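Local coordinates for protein cytosolic IMP-GMP specific 5'-nucleotidase (Legionella pneumophila subsp. pneumophila, PDB 4OHF) that probably hydrolyses the 5'-phosphate of purine nucleoside monophosphates such as IMP and GMP, using a bound magnesium ion in a HAD-type active site, at residues B[347-358]-B[380-391]. Sequence-based numbering, arbitrary orientation.
Sequences AMAIKKELEQKY and LQLQISTVDLQI
L354 enters a hole lined by L380, Q383, I384 and V387, its CB 3.6 Å from I384 CG1 and its methyls parting toward V387 and L380. CD1 meets V387 CG1 tip to tip at 4.0 Å, while CD2 packs on L380 CD1. Q383 crosses this leucine at about a right angle and lays its terminal amide against both methyls, NE2 3.3 Å from L354 CD2; a long glutamine can place its amide along the edge of the apolar seam while its outer side remains at the surface. I384 returns the knobs-into-holes packing, seated among K351, L354, E355 and Y358. With CG1 beside its own backbone N (chi1 -67°), its CD1 reaches to 4.0 Å from Y358 CB. The tyrosine ring slides past L380 in the opposite direction, presenting its edge to L380 CB, 3.8 Å from CD1 of the ring. Further along, A347 suits the close approach to I391, where the two CA atoms come near one another: its small CB stands 3.6 Å from I391 CG1.

These interlocking side chains make an antiparallel coiled-coil hairpin of helices 338-367 and 374-399; the axes of 347-358 and 380-391 run at 157° to each other and approach to 9.8 Å. It projects from the HAD-like body, well away from the magnesium and GMP sites.

K351 is the polar knob. Its aliphatic part packs on V387 and I391, and its chain, bent at chi2 and chi4, brings NZ to the syn lone pair of D388 OD1 at 2.6 Å. A long, flexible lysine can thus serve both the apolar seam and a charge at its margin. The same NZ makes a weak salt bridge to E355 OE1, one turn on, and so joins both carboxylates. E355 OE2 in turn pairs with R447 of the second subunit, which also packs on K351.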
loop_
_atom_site.group_PDB
_atom_site.type_symbol
_atom_site.label_atom_id
_atom_site.label_comp_id
_atom_site.label_asym_id
_atom_site.label_seq_id
_atom_site.Cartn_x
_atom_site.Cartn_y
_atom_site.Cartn_z
ATOM N N ALA B 347 9.733 -6.802 47.754
ATOM C CA ALA B 347 11.101 -7.119 47.382
ATOM C C ALA B 347 11.640 -6.152 46.346
ATOM O O ALA B 347 12.813 -5.800 46.367
ATOM C CB ALA B 347 11.178 -8.543 46.850
ATOM N N MET B 348 10.793 -5.728 45.425
ATOM C CA MET B 348 11.267 -4.802 44.421
ATOM C C MET B 348 11.490 -3.455 45.078
ATOM O O MET B 348 12.477 -2.783 44.805
ATOM C CB MET B 348 10.274 -4.708 43.270
ATOM C CG MET B 348 10.267 -5.963 42.416
ATOM S SD MET B 348 9.610 -5.714 40.748
ATOM C CE MET B 348 7.870 -6.326 40.889
ATOM N N ALA B 349 10.573 -3.076 45.963
ATOM C CA ALA B 349 10.670 -1.816 46.700
ATOM C C ALA B 349 12.044 -1.723 47.361
ATOM O O ALA B 349 12.778 -0.745 47.175
ATOM C CB ALA B 349 9.576 -1.750 47.762
ATOM N N ILE B 350 12.384 -2.751 48.134
ATOM C CA ILE B 350 13.667 -2.809 48.817
ATOM C C ILE B 350 14.816 -2.728 47.813
ATOM O O ILE B 350 15.765 -1.966 48.007
ATOM C CB ILE B 350 13.796 -4.116 49.623
ATOM C CG1 ILE B 350 12.787 -4.111 50.772
ATOM C CG2 ILE B 350 15.216 -4.283 50.138
ATOM C CD1 ILE B 350 12.743 -5.412 51.561
ATOM N N LYS B 351 14.722 -3.520 46.747
ATOM C CA LYS B 351 15.743 -3.547 45.705
ATOM C C LYS B 351 16.043 -2.159 45.142
ATOM O O LYS B 351 17.209 -1.762 45.066
ATOM C CB LYS B 351 15.304 -4.461 44.563
ATOM C CG LYS B 351 16.389 -4.775 43.547
ATOM C CD LYS B 351 16.096 -4.180 42.172
ATOM C CE LYS B 351 16.886 -4.907 41.070
ATOM N NZ LYS B 351 18.334 -4.987 41.388
ATOM N N LYS B 352 15.001 -1.427 44.742
ATOM C CA LYS B 352 15.172 -0.093 44.175
ATOM C C LYS B 352 15.701 0.855 45.242
ATOM O O LYS B 352 16.374 1.833 44.934
ATOM C CB LYS B 352 13.841 0.415 43.615
ATOM C CG LYS B 352 13.959 1.469 42.501
ATOM C CD LYS B 352 13.792 2.892 43.026
ATOM C CE LYS B 352 12.437 3.079 43.705
ATOM N NZ LYS B 352 11.299 2.722 42.804
ATOM N N GLU B 353 15.384 0.552 46.498
ATOM C CA GLU B 353 15.844 1.342 47.637
ATOM C C GLU B 353 17.357 1.205 47.698
ATOM O O GLU B 353 18.099 2.188 47.738
ATOM C CB GLU B 353 15.247 0.796 48.936
ATOM C CG GLU B 353 14.030 1.540 49.446
ATOM C CD GLU B 353 14.398 2.721 50.336
ATOM O OE1 GLU B 353 13.479 3.486 50.722
ATOM O OE2 GLU B 353 15.605 2.871 50.653
ATOM N N LEU B 354 17.797 -0.044 47.705
ATOM C CA LEU B 354 19.207 -0.368 47.757
ATOM C C LEU B 354 19.932 0.182 46.545
ATOM O O LEU B 354 21.031 0.712 46.653
ATOM C CB LEU B 354 19.382 -1.888 47.826
ATOM C CG LEU B 354 18.853 -2.541 49.107
ATOM C CD1 LEU B 354 18.946 -4.062 48.993
ATOM C CD2 LEU B 354 19.654 -2.047 50.299
ATOM N N GLU B 355 19.306 0.073 45.386
ATOM C CA GLU B 355 19.938 0.537 44.166
ATOM C C GLU B 355 20.178 2.047 44.118
ATOM O O GLU B 355 21.222 2.491 43.649
ATOM C CB GLU B 355 19.114 0.085 42.962
ATOM C CG GLU B 355 19.868 0.152 41.651
ATOM C CD GLU B 355 19.752 -1.131 40.856
ATOM O OE1 GLU B 355 20.111 -2.201 41.408
ATOM O OE2 GLU B 355 19.307 -1.067 39.686
ATOM N N GLN B 356 19.224 2.830 44.614
ATOM C CA GLN B 356 19.348 4.285 44.603
ATOM C C GLN B 356 20.500 4.699 45.507
ATOM O O GLN B 356 21.390 5.442 45.099
ATOM C CB GLN B 356 18.053 4.937 45.095
ATOM C CG GLN B 356 17.790 6.352 44.569
ATOM C CD GLN B 356 17.522 6.382 43.057
ATOM O OE1 GLN B 356 18.458 6.360 42.242
ATOM N NE2 GLN B 356 16.239 6.416 42.680
ATOM N N LYS B 357 20.470 4.206 46.739
ATOM C CA LYS B 357 21.508 4.504 47.716
ATOM C C LYS B 357 22.880 4.183 47.115
ATOM O O LYS B 357 23.833 4.970 47.242
ATOM C CB LYS B 357 21.271 3.670 48.983
ATOM C CG LYS B 357 22.233 3.958 50.131
ATOM C CD LYS B 357 22.067 2.946 51.268
ATOM C CE LYS B 357 20.662 2.970 51.883
ATOM N NZ LYS B 357 20.400 4.197 52.695
ATOM N N TYR B 358 22.955 3.025 46.454
ATOM C CA TYR B 358 24.173 2.537 45.811
ATOM C C TYR B 358 24.629 3.458 44.679
ATOM O O TYR B 358 25.800 3.796 44.581
ATOM C CB TYR B 358 23.937 1.124 45.267
ATOM C CG TYR B 358 25.100 0.556 44.481
ATOM C CD1 TYR B 358 26.167 -0.064 45.122
ATOM C CD2 TYR B 358 25.149 0.679 43.094
ATOM C CE1 TYR B 358 27.256 -0.548 44.396
ATOM C CE2 TYR B 358 26.231 0.207 42.362
ATOM C CZ TYR B 358 27.280 -0.406 43.013
ATOM O OH TYR B 358 28.348 -0.877 42.278
ATOM N N LEU B 380 26.442 -2.965 49.920
ATOM C CA LEU B 380 25.250 -2.759 49.116
ATOM C C LEU B 380 25.288 -3.744 47.944
ATOM O O LEU B 380 24.267 -4.322 47.578
ATOM C CB LEU B 380 25.188 -1.328 48.568
ATOM C CG LEU B 380 24.687 -0.163 49.421
ATOM C CD1 LEU B 380 23.319 -0.509 49.995
ATOM C CD2 LEU B 380 25.678 0.138 50.532
ATOM N N GLN B 381 26.470 -3.944 47.365
ATOM C CA GLN B 381 26.620 -4.857 46.232
ATOM C C GLN B 381 26.145 -6.271 46.575
ATOM O O GLN B 381 25.328 -6.845 45.854
ATOM C CB GLN B 381 28.081 -4.890 45.761
ATOM C CG GLN B 381 28.351 -5.811 44.559
ATOM C CD GLN B 381 29.452 -6.862 44.827
ATOM O OE1 GLN B 381 30.640 -6.528 44.972
ATOM N NE2 GLN B 381 29.050 -8.136 44.897
ATOM N N LEU B 382 26.657 -6.830 47.670
ATOM C CA LEU B 382 26.268 -8.178 48.103
ATOM C C LEU B 382 24.779 -8.213 48.438
ATOM O O LEU B 382 24.033 -9.075 47.967
ATOM C CB LEU B 382 27.101 -8.601 49.321
ATOM C CG LEU B 382 28.400 -9.370 49.016
ATOM C CD1 LEU B 382 29.222 -8.667 47.945
ATOM C CD2 LEU B 382 29.206 -9.508 50.298
ATOM N N GLN B 383 24.364 -7.255 49.256
ATOM C CA GLN B 383 22.976 -7.104 49.662
ATOM C C GLN B 383 22.051 -7.085 48.425
ATOM O O GLN B 383 21.004 -7.737 48.393
ATOM C CB GLN B 383 22.821 -5.792 50.438
ATOM C CG GLN B 383 22.078 -5.929 51.744
ATOM C CD GLN B 383 21.553 -4.602 52.245
ATOM O OE1 GLN B 383 22.323 -3.678 52.506
ATOM N NE2 GLN B 383 20.232 -4.499 52.379
ATOM N N ILE B 384 22.440 -6.332 47.405
ATOM C CA ILE B 384 21.634 -6.253 46.208
ATOM C C ILE B 384 21.685 -7.586 45.491
ATOM O O ILE B 384 20.715 -7.996 44.859
ATOM C CB ILE B 384 22.124 -5.115 45.290
ATOM C CG1 ILE B 384 21.861 -3.764 45.971
ATOM C CG2 ILE B 384 21.428 -5.187 43.950
ATOM C CD1 ILE B 384 22.399 -2.560 45.202
ATOM N N SER B 385 22.810 -8.280 45.607
ATOM C CA SER B 385 22.950 -9.581 44.964
ATOM C C SER B 385 22.024 -10.588 45.640
ATOM O O SER B 385 21.503 -11.503 44.993
ATOM C CB SER B 385 24.389 -10.070 45.060
ATOM O OG SER B 385 25.006 -10.039 43.786
ATOM N N THR B 386 21.826 -10.399 46.947
ATOM C CA THR B 386 20.967 -11.265 47.747
ATOM C C THR B 386 19.480 -11.023 47.443
ATOM O O THR B 386 18.723 -11.970 47.199
ATOM C CB THR B 386 21.240 -11.057 49.248
ATOM O OG1 THR B 386 22.593 -11.424 49.533
ATOM C CG2 THR B 386 20.314 -11.901 50.092
ATOM N N VAL B 387 19.060 -9.763 47.443
ATOM C CA VAL B 387 17.666 -9.478 47.148
ATOM C C VAL B 387 17.369 -9.854 45.693
ATOM O O VAL B 387 16.302 -10.387 45.398
ATOM C CB VAL B 387 17.322 -7.989 47.415
ATOM C CG1 VAL B 387 18.136 -7.085 46.505
ATOM C CG2 VAL B 387 15.834 -7.754 47.219
ATOM N N ASP B 388 18.323 -9.600 44.794
ATOM C CA ASP B 388 18.150 -9.931 43.377
ATOM C C ASP B 388 17.892 -11.414 43.213
ATOM O O ASP B 388 17.228 -11.840 42.262
ATOM C CB ASP B 388 19.392 -9.563 42.561
ATOM C CG ASP B 388 19.375 -8.118 42.066
ATOM O OD1 ASP B 388 18.371 -7.401 42.277
ATOM O OD2 ASP B 388 20.385 -7.704 41.457
ATOM N N LEU B 389 18.425 -12.198 44.147
ATOM C CA LEU B 389 18.264 -13.648 44.127
ATOM C C LEU B 389 16.912 -14.033 44.714
ATOM O O LEU B 389 16.239 -14.924 44.201
ATOM C CB LEU B 389 19.382 -14.319 44.922
ATOM C CG LEU B 389 19.299 -15.840 44.993
ATOM C CD1 LEU B 389 19.616 -16.435 43.630
ATOM C CD2 LEU B 389 20.272 -16.354 46.044
ATOM N N GLN B 390 16.525 -13.357 45.791
ATOM C CA GLN B 390 15.245 -13.607 46.444
ATOM C C GLN B 390 14.127 -13.420 45.400
ATOM O O GLN B 390 13.252 -14.275 45.240
ATOM C CB GLN B 390 15.062 -12.615 47.595
ATOM C CG GLN B 390 13.817 -12.819 48.437
ATOM C CD GLN B 390 13.566 -11.658 49.408
ATOM O OE1 GLN B 390 14.480 -11.202 50.109
ATOM N NE2 GLN B 390 12.319 -11.182 49.457
ATOM N N ILE B 391 14.199 -12.292 44.690
ATOM C CA ILE B 391 13.249 -11.903 43.650
ATOM C C ILE B 391 13.208 -12.877 42.480
ATOM O O ILE B 391 12.138 -13.332 42.072
ATOM C CB ILE B 391 13.607 -10.494 43.084
ATOM C CG1 ILE B 391 13.286 -9.413 44.118
ATOM C CG2 ILE B 391 12.873 -10.243 41.776
ATOM C CD1 ILE B 391 13.974 -8.069 43.849
#